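T9SS C-terminal target domain-containing protein (Bacteroides cellulosilyticus, PDB 5JVK) probably hydrolyses O-glycosidic bonds as a family 39 glycoside hydrolase, with a beta/alpha barrel flanked by two further beta-sheet regions. Local coordinates at residues N116-S119 against K120-L124; M151-H154 against M155-V159; M211-R214 against V215-W218; Y361-S364 against R365-Y368. All coordinates share one frame; numbering follows the deposited sequence.

All four contacts are local, each within one stretch at an end of a helix of the eight-stranded beta/alpha barrel. Contacts 1 and 2 are helix N-termini on neighbouring helices, 118-127 and 153-164, and touch chiefly through Tyr118, which packs on His154, Gln157 and Phe158. Contact 2 also meets contact 3, whose Met211 reaches Met151 and Met155 with its CE. Contact 4, across the chain's centre from contacts 1 and 2, ends helix 350-366 and is largely buried, whereas contacts 1 to 3 are only partly so. The chemistry follows position: a carboxylate cap in contact 1, a Met-aromatic cluster in contact 2, an apolar helix-to-strand turn in contact 3, and two arginines with partners outside the segments in contact 4.

Contact 1: N116-S119 against K120-L124; sequences NDYS and KTFRL
With CG anti to the backbone N (chi1 -173°), Asp117 turns its carboxylate back toward the first turn of the helix, where Lys120, its own CG also anti (chi1 -175°), leads its chain across the acid at about a right angle. Asp117 OD2 accepts from Lys120 N at 3.2 Å, and the donor stands well above the carboxylate plane. The aliphatic part of the lysine lies against the same acid: CB is 3.4 Å from Asp117 CG, and CE is 3.5 Å from Asp117 OD1. Bends at chi3 and chi4 then carry the amine on to Asp115, with which NZ forms a salt bridge. This is an N-cap, Asp117 standing just before helix 118-127, the helix that links strands 106-109 and 132-138 in a beta-alpha-beta unit of the barrel. The acid's negative charge would be expected to suit the positive end of the helix dipole. Behind the cap, Thr121 N makes only a weak bond to Asp117 O, whereas Phe122 N reaches Tyr118 O at 3.0 Å. That carbonyl oxygen also lies at the edge of the Phe122 ring, 3.4 Å from CD1. Tyr118 CD1 and Phe122 CE1 approach obliquely at 4.4 Å, on the side facing helix 153-164.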
loop_
_atom_site.group_PDB
_atom_site.type_symbol
_atom_site.label_atom_id
_atom_site.label_comp_id
_atom_site.label_asym_id
_atom_site.label_seq_id
_atom_site.Cartn_x
_atom_site.Cartn_y
_atom_site.Cartn_z
ATOM N N ASN A 116 19.692 2.823 5.592
ATOM C CA ASN A 116 19.535 2.493 7.017
ATOM C C ASN A 116 18.954 3.653 7.848
ATOM O O ASN A 116 19.240 3.780 9.039
ATOM C CB ASN A 116 20.879 2.005 7.595
ATOM C CG ASN A 116 20.721 1.164 8.860
ATOM O OD1 ASN A 116 19.697 0.512 9.075
ATOM N ND2 ASN A 116 21.750 1.175 9.702
ATOM N N ASP A 117 18.126 4.478 7.206
ATOM C CA ASP A 117 17.509 5.650 7.822
ATOM C C ASP A 117 16.010 5.363 7.949
ATOM O O ASP A 117 15.224 5.656 7.039
ATOM C CB ASP A 117 17.791 6.889 6.960
ATOM C CG ASP A 117 17.326 8.189 7.603
ATOM O OD1 ASP A 117 17.744 9.255 7.110
ATOM O OD2 ASP A 117 16.551 8.170 8.582
ATOM N N TYR A 118 15.633 4.779 9.084
ATOM C CA TYR A 118 14.248 4.352 9.325
ATOM C C TYR A 118 13.290 5.519 9.564
ATOM O O TYR A 118 12.137 5.463 9.134
ATOM C CB TYR A 118 14.172 3.343 10.484
ATOM C CG TYR A 118 14.534 1.930 10.069
ATOM C CD1 TYR A 118 13.550 0.946 9.930
ATOM C CD2 TYR A 118 15.855 1.579 9.789
ATOM C CE1 TYR A 118 13.876 -0.347 9.541
ATOM C CE2 TYR A 118 16.190 0.288 9.399
ATOM C CZ TYR A 118 15.199 -0.672 9.276
ATOM O OH TYR A 118 15.527 -1.949 8.888
ATOM N N SER A 119 13.759 6.567 10.239
ATOM C CA SER A 119 12.928 7.748 10.501
ATOM C C SER A 119 12.518 8.477 9.215
ATOM O O SER A 119 11.385 8.941 9.105
ATOM C CB SER A 119 13.641 8.712 11.454
ATOM O OG SER A 119 14.904 9.089 10.936
ATOM N N LYS A 120 13.434 8.561 8.250
ATOM C CA LYS A 120 13.155 9.188 6.952
ATOM C C LYS A 120 12.136 8.394 6.141
ATOM O O LYS A 120 11.172 8.962 5.632
ATOM C CB LYS A 120 14.446 9.354 6.140
ATOM C CG LYS A 120 14.266 10.103 4.823
ATOM C CD LYS A 120 15.572 10.678 4.292
ATOM C CE LYS A 120 16.563 9.605 3.861
ATOM N NZ LYS A 120 16.093 8.828 2.683
ATOM N N THR A 121 12.362 7.086 6.026
ATOM C CA THR A 121 11.453 6.188 5.303
ATOM C C THR A 121 10.048 6.190 5.923
ATOM O O THR A 121 9.061 6.251 5.193
ATOM C CB THR A 121 12.027 4.748 5.209
ATOM O OG1 THR A 121 13.160 4.746 4.330
ATOM C CG2 THR A 121 10.998 3.749 4.675
ATOM N N PHE A 122 9.966 6.147 7.253
ATOM C CA PHE A 122 8.663 6.140 7.942
ATOM C C PHE A 122 7.955 7.490 7.966
ATOM O O PHE A 122 6.731 7.534 8.094
ATOM C CB PHE A 122 8.766 5.538 9.348
ATOM C CG PHE A 122 8.568 4.054 9.362
ATOM C CD1 PHE A 122 9.581 3.200 8.942
ATOM C CD2 PHE A 122 7.344 3.510 9.733
ATOM C CE1 PHE A 122 9.385 1.828 8.925
ATOM C CE2 PHE A 122 7.144 2.141 9.721
ATOM C CZ PHE A 122 8.164 1.297 9.316
ATOM N N ARG A 123 8.713 8.576 7.842
ATOM C CA ARG A 123 8.135 9.904 7.616
ATOM C C ARG A 123 7.482 9.965 6.229
ATOM O O ARG A 123 6.407 10.548 6.069
ATOM C CB ARG A 123 9.215 10.983 7.756
ATOM C CG ARG A 123 8.715 12.422 7.741
ATOM C CD ARG A 123 9.859 13.381 8.053
ATOM N NE ARG A 123 9.718 14.673 7.373
ATOM C CZ ARG A 123 10.695 15.573 7.211
ATOM N NH1 ARG A 123 11.926 15.359 7.682
ATOM N NH2 ARG A 123 10.439 16.712 6.566
ATOM N N LEU A 124 8.134 9.354 5.238
ATOM C CA LEU A 124 7.591 9.268 3.879
ATOM C C LEU A 124 6.381 8.329 3.795
ATOM O O LEU A 124 5.450 8.594 3.037
ATOM C CB LEU A 124 8.677 8.837 2.886
ATOM C CG LEU A 124 9.815 9.846 2.678
ATOM C CD1 LEU A 124 11.066 9.175 2.138
ATOM C CD2 LEU A 124 9.380 10.968 1.751
#

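Contact 2: M151-H154 against M155-V159; sequences MPEH and MYQFV
Met151 lays its CG over one face of the Tyr156 ring, 3.8 Å from the ring centroid and 28° off the normal, a CH-pi contact displaced toward the rim. Its first torsion places CG anti to the backbone N (chi1 -175°), and the bend at chi2 then takes the sulfur further from the ring, above the same face at 5.4 Å from the centroid, as a distant Met-aromatic contact. From there Met151 SD reaches the first turn of the helix, 3.7 Å from Met155 CB. Met151 and Met155 both pack on Met211 of helix 194-211, while Pro152 and Met155 rest on Leu137 of strand 132-138. The stretch leads into and forms the N-terminal part of helix 153-164, one of the outer helices of the beta/alpha barrel, wedged between its neighbours. Tyr156 carries the apolar patch to a polar end, since its OH is hydrogen-bonded to Glu210. A leucine in its place would probably leave Glu210 without that hydroxyl partner and Met151 CG without an aromatic face to cover. Along the backbone, Met155 N bonds weakly to Pro152 O, but Phe158 N meets His154 O at 2.9 Å. Gln157 N bonds to Glu153 O at 3.2 Å. At the outer edge the side chains of Glu153 and Gln157 cross at about a right angle, Glu153 OE1 lying 3.8 Å from Gln157 CG, and the carboxylate and amide planes are turned 48° apart.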
loop_
_atom_site.group_PDB
_atom_site.type_symbol
_atom_site.label_atom_id
_atom_site.label_comp_id
_atom_site.label_asym_id
_atom_site.label_seq_id
_atom_site.Cartn_x
_atom_site.Cartn_y
_atom_site.Cartn_z
ATOM N N MET A 151 16.251 -11.559 18.987
ATOM C CA MET A 151 15.450 -10.631 18.189
ATOM C C MET A 151 16.403 -9.768 17.356
ATOM O O MET A 151 17.184 -9.007 17.930
ATOM C CB MET A 151 14.595 -9.752 19.110
ATOM C CG MET A 151 13.627 -8.809 18.402
ATOM S SD MET A 151 12.455 -9.622 17.295
ATOM C CE MET A 151 11.562 -10.676 18.430
ATOM N N PRO A 152 16.358 -9.882 16.006
ATOM C CA PRO A 152 17.277 -9.085 15.172
ATOM C C PRO A 152 17.106 -7.574 15.324
ATOM O O PRO A 152 16.031 -7.110 15.709
ATOM C CB PRO A 152 16.931 -9.518 13.741
ATOM C CG PRO A 152 16.295 -10.852 13.884
ATOM C CD PRO A 152 15.552 -10.806 15.183
ATOM N N GLU A 153 18.163 -6.826 15.014
ATOM C CA GLU A 153 18.174 -5.369 15.194
ATOM C C GLU A 153 17.146 -4.657 14.309
ATOM O O GLU A 153 16.507 -3.700 14.755
ATOM C CB GLU A 153 19.585 -4.802 14.952
ATOM C CG GLU A 153 19.744 -3.288 15.124
ATOM C CD GLU A 153 19.266 -2.762 16.473
ATOM O OE1 GLU A 153 18.792 -1.606 16.525
ATOM O OE2 GLU A 153 19.361 -3.493 17.485
ATOM N N HIS A 154 16.986 -5.125 13.071
ATOM C CA HIS A 154 16.021 -4.520 12.143
ATOM C C HIS A 154 14.568 -4.574 12.644
ATOM O O HIS A 154 13.788 -3.676 12.334
ATOM C CB HIS A 154 16.159 -5.088 10.715
ATOM C CG HIS A 154 15.787 -6.534 10.576
ATOM N ND1 HIS A 154 14.517 -6.946 10.228
ATOM C CD2 HIS A 154 16.526 -7.662 10.704
ATOM C CE1 HIS A 154 14.486 -8.266 10.165
ATOM N NE2 HIS A 154 15.692 -8.724 10.449
ATOM N N MET A 155 14.221 -5.591 13.437
ATOM C CA MET A 155 12.875 -5.685 14.027
ATOM C C MET A 155 12.561 -4.566 15.018
ATOM O O MET A 155 11.481 -3.975 14.957
ATOM C CB MET A 155 12.656 -7.040 14.710
ATOM C CG MET A 155 12.278 -8.156 13.754
ATOM S SD MET A 155 10.696 -7.898 12.923
ATOM C CE MET A 155 9.572 -7.944 14.315
ATOM N N TYR A 156 13.495 -4.290 15.927
ATOM C CA TYR A 156 13.360 -3.167 16.865
ATOM C C TYR A 156 13.294 -1.826 16.125
ATOM O O TYR A 156 12.522 -0.945 16.511
ATOM C CB TYR A 156 14.512 -3.145 17.888
ATOM C CG TYR A 156 14.497 -4.290 18.891
ATOM C CD1 TYR A 156 13.408 -4.482 19.745
ATOM C CD2 TYR A 156 15.579 -5.170 19.002
ATOM C CE1 TYR A 156 13.388 -5.522 20.666
ATOM C CE2 TYR A 156 15.569 -6.213 19.921
ATOM C CZ TYR A 156 14.472 -6.383 20.753
ATOM O OH TYR A 156 14.452 -7.410 21.667
ATOM N N GLN A 157 14.102 -1.685 15.070
ATOM C CA GLN A 157 14.089 -0.493 14.209
ATOM C C GLN A 157 12.734 -0.283 13.522
ATOM O O GLN A 157 12.183 0.822 13.563
ATOM C CB GLN A 157 15.204 -0.563 13.151
ATOM C CG GLN A 157 16.610 -0.365 13.704
ATOM C CD GLN A 157 17.686 -0.495 12.634
ATOM O OE1 GLN A 157 17.925 -1.584 12.110
ATOM N NE2 GLN A 157 18.350 0.615 12.312
ATOM N N PHE A 158 12.214 -1.346 12.902
ATOM C CA PHE A 158 10.895 -1.322 12.240
ATOM C C PHE A 158 9.760 -0.948 13.197
ATOM O O PHE A 158 8.958 -0.060 12.896
ATOM C CB PHE A 158 10.564 -2.677 11.571
ATOM C CG PHE A 158 10.899 -2.735 10.104
ATOM C CD1 PHE A 158 11.922 -3.554 9.629
ATOM C CD2 PHE A 158 10.180 -1.973 9.188
ATOM C CE1 PHE A 158 12.223 -3.605 8.275
ATOM C CE2 PHE A 158 10.478 -2.019 7.834
ATOM C CZ PHE A 158 11.501 -2.836 7.376
ATOM N N VAL A 159 9.713 -1.617 14.347
ATOM C CA VAL A 159 8.605 -1.465 15.295
ATOM C C VAL A 159 8.613 -0.099 15.996
ATOM O O VAL A 159 7.558 0.518 16.142
ATOM C CB VAL A 159 8.569 -2.627 16.319
ATOM C CG1 VAL A 159 7.503 -2.401 17.389
ATOM C CG2 VAL A 159 8.304 -3.946 15.604
#

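Contact 3: M211-R214 against V215-W218; sequences MGNR and VTEW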
loop_
_atom_site.group_PDB
_atom_site.type_symbol
_atom_site.label_atom_id
_atom_site.label_comp_id
_atom_site.label_asym_id
_atom_site.label_seq_id
_atom_site.Cartn_x
_atom_site.Cartn_y
_atom_site.Cartn_z
ATOM N N MET A 211 7.715 -8.909 21.536
ATOM C CA MET A 211 7.011 -7.727 21.040
ATOM C C MET A 211 5.750 -7.432 21.840
ATOM O O MET A 211 5.460 -6.272 22.136
ATOM C CB MET A 211 6.648 -7.903 19.562
ATOM C CG MET A 211 7.851 -7.982 18.639
ATOM S SD MET A 211 8.735 -6.415 18.607
ATOM C CE MET A 211 10.263 -6.893 17.806
ATOM N N GLY A 212 5.005 -8.481 22.182
ATOM C CA GLY A 212 3.753 -8.332 22.908
ATOM C C GLY A 212 2.695 -7.742 21.999
ATOM O O GLY A 212 2.518 -8.208 20.868
ATOM N N ASN A 213 2.012 -6.705 22.486
ATOM C CA ASN A 213 0.989 -5.992 21.709
ATOM C C ASN A 213 1.544 -4.783 20.938
ATOM O O ASN A 213 0.780 -3.963 20.427
ATOM C CB ASN A 213 -0.185 -5.602 22.613
ATOM C CG ASN A 213 -0.973 -6.814 23.091
ATOM O OD1 ASN A 213 -0.506 -7.955 23.000
ATOM N ND2 ASN A 213 -2.178 -6.576 23.597
ATOM N N ARG A 214 2.870 -4.695 20.834
ATOM C CA ARG A 214 3.518 -3.809 19.867
ATOM C C ARG A 214 3.307 -4.326 18.434
ATOM O O ARG A 214 3.338 -3.546 17.480
ATOM C CB ARG A 214 5.017 -3.687 20.163
ATOM C CG ARG A 214 5.350 -3.119 21.539
ATOM C CD ARG A 214 6.850 -3.138 21.792
ATOM N NE ARG A 214 7.549 -2.097 21.037
ATOM C CZ ARG A 214 8.870 -2.030 20.855
ATOM N NH1 ARG A 214 9.691 -2.945 21.370
ATOM N NH2 ARG A 214 9.381 -1.027 20.144
ATOM N N VAL A 215 3.119 -5.644 18.302
ATOM C CA VAL A 215 2.779 -6.302 17.039
ATOM C C VAL A 215 1.600 -7.253 17.278
ATOM O O VAL A 215 1.765 -8.310 17.887
ATOM C CB VAL A 215 3.987 -7.089 16.483
ATOM C CG1 VAL A 215 3.635 -7.769 15.162
ATOM C CG2 VAL A 215 5.193 -6.169 16.310
ATOM N N THR A 216 0.417 -6.868 16.798
ATOM C CA THR A 216 -0.815 -7.654 16.972
ATOM C C THR A 216 -1.209 -8.500 15.749
ATOM O O THR A 216 -2.187 -9.249 15.816
ATOM C CB THR A 216 -2.001 -6.740 17.352
ATOM O OG1 THR A 216 -2.067 -5.633 16.446
ATOM C CG2 THR A 216 -1.837 -6.213 18.766
ATOM N N GLU A 217 -0.460 -8.384 14.648
ATOM C CA GLU A 217 -0.731 -9.142 13.420
ATOM C C GLU A 217 0.512 -9.917 12.987
ATOM O O GLU A 217 1.536 -9.315 12.650
ATOM C CB GLU A 217 -1.172 -8.208 12.286
ATOM C CG GLU A 217 -2.557 -7.598 12.459
ATOM C CD GLU A 217 -2.578 -6.400 13.394
ATOM O OE1 GLU A 217 -1.767 -5.471 13.202
ATOM O OE2 GLU A 217 -3.409 -6.386 14.325
ATOM N N TRP A 218 0.407 -11.247 12.999
ATOM C CA TRP A 218 1.502 -12.144 12.630
ATOM C C TRP A 218 1.044 -13.079 11.520
ATOM O O TRP A 218 0.034 -13.771 11.668
ATOM C CB TRP A 218 1.948 -12.961 13.841
ATOM C CG TRP A 218 2.595 -12.146 14.921
ATOM C CD1 TRP A 218 1.976 -11.562 15.990
ATOM C CD2 TRP A 218 3.988 -11.831 15.041
ATOM N NE1 TRP A 218 2.898 -10.901 16.768
ATOM C CE2 TRP A 218 4.141 -11.051 16.211
ATOM C CE3 TRP A 218 5.124 -12.134 14.276
ATOM C CZ2 TRP A 218 5.388 -10.564 16.634
ATOM C CZ3 TRP A 218 6.368 -11.649 14.698
ATOM C CH2 TRP A 218 6.486 -10.874 15.867
#
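Met211 sets its CB and CG against Val215, both 4.0 Å from the CG2 branch, while the same CG comes to the edge of the Trp218 ring, 4.1 Å from CZ2. These residues form the turn from helix 194-211 into strand 217-220, an alpha-to-beta connection of the barrel. Gly212 marks the helix exit with a positive phi of 72°, and Arg214 N still bonds to Met211 O at 3.3 Å. Val215 divides its branches: CG2, anti to the carbonyl carbon, serves Met211, whereas CG1 lies over one face of the Trp218 indole, toward its rim, 3.4 Å above the plane. Val159 of helix 153-164 packs on Met211 and Val215 as well, closing this apolar group from the neighbouring helix. On the other side of the turn, Thr216 brings its methyl CG2 to 3.8 Å from Asn213 O and donates a hydrogen bond from OG1 to Glu217 OE2, from above the carboxylate plane. A valine here would probably leave Glu217 OE2 without that hydroxyl donor and its carboxylate less firmly fixed. The amide of Asn213 is held by Asn248 and Asp250. Above Val215, the indole N-H of Trp218 turns back to the turn's own backbone, NE1 making a weak, bent bond of 3.0 Å to Val215 O.

Contact 4: Y361-S364 against R365-Y368; sequences YLLS and RRHY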
loop_
_atom_site.group_PDB
_atom_site.type_symbol
_atom_site.label_atom_id
_atom_site.label_comp_id
_atom_site.label_asym_id
_atom_site.label_seq_id
_atom_site.Cartn_x
_atom_site.Cartn_y
_atom_site.Cartn_z
ATOM N N TYR A 361 -8.068 1.020 -3.471
ATOM C CA TYR A 361 -8.530 1.400 -2.131
ATOM C C TYR A 361 -9.964 1.936 -2.128
ATOM O O TYR A 361 -10.704 1.715 -1.167
ATOM C CB TYR A 361 -7.554 2.384 -1.476
ATOM C CG TYR A 361 -6.239 1.730 -1.116
ATOM C CD1 TYR A 361 -6.183 0.745 -0.136
ATOM C CD2 TYR A 361 -5.053 2.080 -1.762
ATOM C CE1 TYR A 361 -4.988 0.132 0.201
ATOM C CE2 TYR A 361 -3.847 1.471 -1.432
ATOM C CZ TYR A 361 -3.822 0.496 -0.447
ATOM O OH TYR A 361 -2.643 -0.120 -0.104
ATOM N N LEU A 362 -10.357 2.611 -3.207
ATOM C CA LEU A 362 -11.741 3.057 -3.376
ATOM C C LEU A 362 -12.695 1.878 -3.568
ATOM O O LEU A 362 -13.748 1.829 -2.930
ATOM C CB LEU A 362 -11.861 4.046 -4.539
ATOM C CG LEU A 362 -11.204 5.407 -4.285
ATOM C CD1 LEU A 362 -10.966 6.155 -5.590
ATOM C CD2 LEU A 362 -12.029 6.254 -3.329
ATOM N N LEU A 363 -12.325 0.929 -4.428
ATOM C CA LEU A 363 -13.122 -0.294 -4.607
ATOM C C LEU A 363 -13.080 -1.219 -3.378
ATOM O O LEU A 363 -14.077 -1.871 -3.063
ATOM C CB LEU A 363 -12.688 -1.057 -5.863
ATOM C CG LEU A 363 -13.006 -0.383 -7.202
ATOM C CD1 LEU A 363 -12.265 -1.077 -8.338
ATOM C CD2 LEU A 363 -14.501 -0.363 -7.485
ATOM N N SER A 364 -11.939 -1.277 -2.693
ATOM C CA SER A 364 -11.815 -2.076 -1.464
ATOM C C SER A 364 -12.775 -1.591 -0.370
ATOM O O SER A 364 -13.480 -2.395 0.238
ATOM C CB SER A 364 -10.375 -2.070 -0.951
ATOM O OG SER A 364 -10.269 -2.716 0.305
ATOM N N ARG A 365 -12.809 -0.279 -0.143
ATOM C CA ARG A 365 -13.746 0.322 0.810
ATOM C C ARG A 365 -15.205 0.153 0.366
ATOM O O ARG A 365 -16.086 -0.064 1.201
ATOM C CB ARG A 365 -13.421 1.809 1.017
ATOM C CG ARG A 365 -14.154 2.492 2.170
ATOM C CD ARG A 365 -13.664 2.036 3.537
ATOM N NE ARG A 365 -12.272 2.414 3.785
ATOM C CZ ARG A 365 -11.844 3.633 4.125
ATOM N NH1 ARG A 365 -12.688 4.654 4.261
ATOM N NH2 ARG A 365 -10.545 3.839 4.326
ATOM N N ARG A 366 -15.458 0.257 -0.939
ATOM C CA ARG A 366 -16.805 0.047 -1.496
ATOM C C ARG A 366 -17.367 -1.314 -1.097
ATOM O O ARG A 366 -18.477 -1.399 -0.575
ATOM C CB ARG A 366 -16.779 0.164 -3.019
ATOM C CG ARG A 366 -18.139 0.069 -3.694
ATOM C CD ARG A 366 -17.979 -0.253 -5.164
ATOM N NE ARG A 366 -19.264 -0.393 -5.841
ATOM C CZ ARG A 366 -19.436 -0.882 -7.071
ATOM N NH1 ARG A 366 -18.404 -1.315 -7.800
ATOM N NH2 ARG A 366 -20.663 -0.947 -7.578
ATOM N N HIS A 367 -16.583 -2.361 -1.345
ATOM C CA HIS A 367 -16.938 -3.737 -0.985
ATOM C C HIS A 367 -16.220 -4.136 0.312
ATOM O O HIS A 367 -15.593 -5.196 0.378
ATOM C CB HIS A 367 -16.535 -4.696 -2.117
ATOM C CG HIS A 367 -17.053 -4.306 -3.467
ATOM N ND1 HIS A 367 -18.335 -4.591 -3.884
ATOM C CD2 HIS A 367 -16.454 -3.670 -4.502
ATOM C CE1 HIS A 367 -18.508 -4.137 -5.113
ATOM N NE2 HIS A 367 -17.380 -3.577 -5.512
ATOM N N TYR A 368 -16.328 -3.292 1.344
ATOM C CA TYR A 368 -15.512 -3.437 2.559
ATOM C C TYR A 368 -15.592 -4.832 3.171
ATOM O O TYR A 368 -16.677 -5.314 3.497
ATOM C CB TYR A 368 -15.875 -2.402 3.634
ATOM C CG TYR A 368 -14.920 -2.446 4.813
ATOM C CD1 TYR A 368 -13.617 -1.968 4.691
ATOM C CD2 TYR A 368 -15.307 -2.999 6.040
ATOM C CE1 TYR A 368 -12.728 -2.023 5.756
ATOM C CE2 TYR A 368 -14.425 -3.056 7.114
ATOM C CZ TYR A 368 -13.135 -2.568 6.966
ATOM O OH TYR A 368 -12.251 -2.615 8.017
#
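Leu363 O accepts the last regular bond of this helix, from His367 N at 3.1 Å and a nearly straight 170°, and also has the edge of the His367 ring beside it, CD2 at 3.3 Å. Just before it, Arg365 N is satisfied by Tyr361 O and Arg366 N by Leu362 O, each at 3.1 Å. The next carbonyl is treated differently: Tyr368 N lies near Ser364 O at a poor angle, and the contact there is instead a CA-H...O approach from Tyr368 CA at 3.3 Å. His367 is the first residue to leave helical angles, so this is the C-terminal end of helix 350-366, between strands 335-341 and 373-375 in a beta-alpha-beta unit of the barrel. The polar side chains find their partners in other parts of the fold. Arg365, bent at chi2 and chi3, is gripped by a salt bridge from NH2 to Asp105 and by the carbonyls of Tyr418 and Lys416, which would hold its buried guanidinium in place. Arg366 runs extended from CG to NE, alongside Leu363, whose CD2 meets the guanidinium edge 4.0 Å from NH1. One face of that guanidinium lies under His367 CE1, which sits toward the rim, 3.6 Å above its plane, and NH2 forms a salt bridge with Asp426 and a hydrogen bond with Thr423 OG1. Ser364 OG, anti to the backbone N (chi1 174°), is hydrogen-bonded to Trp316 NE1, and Tyr361 OH to Val373 O.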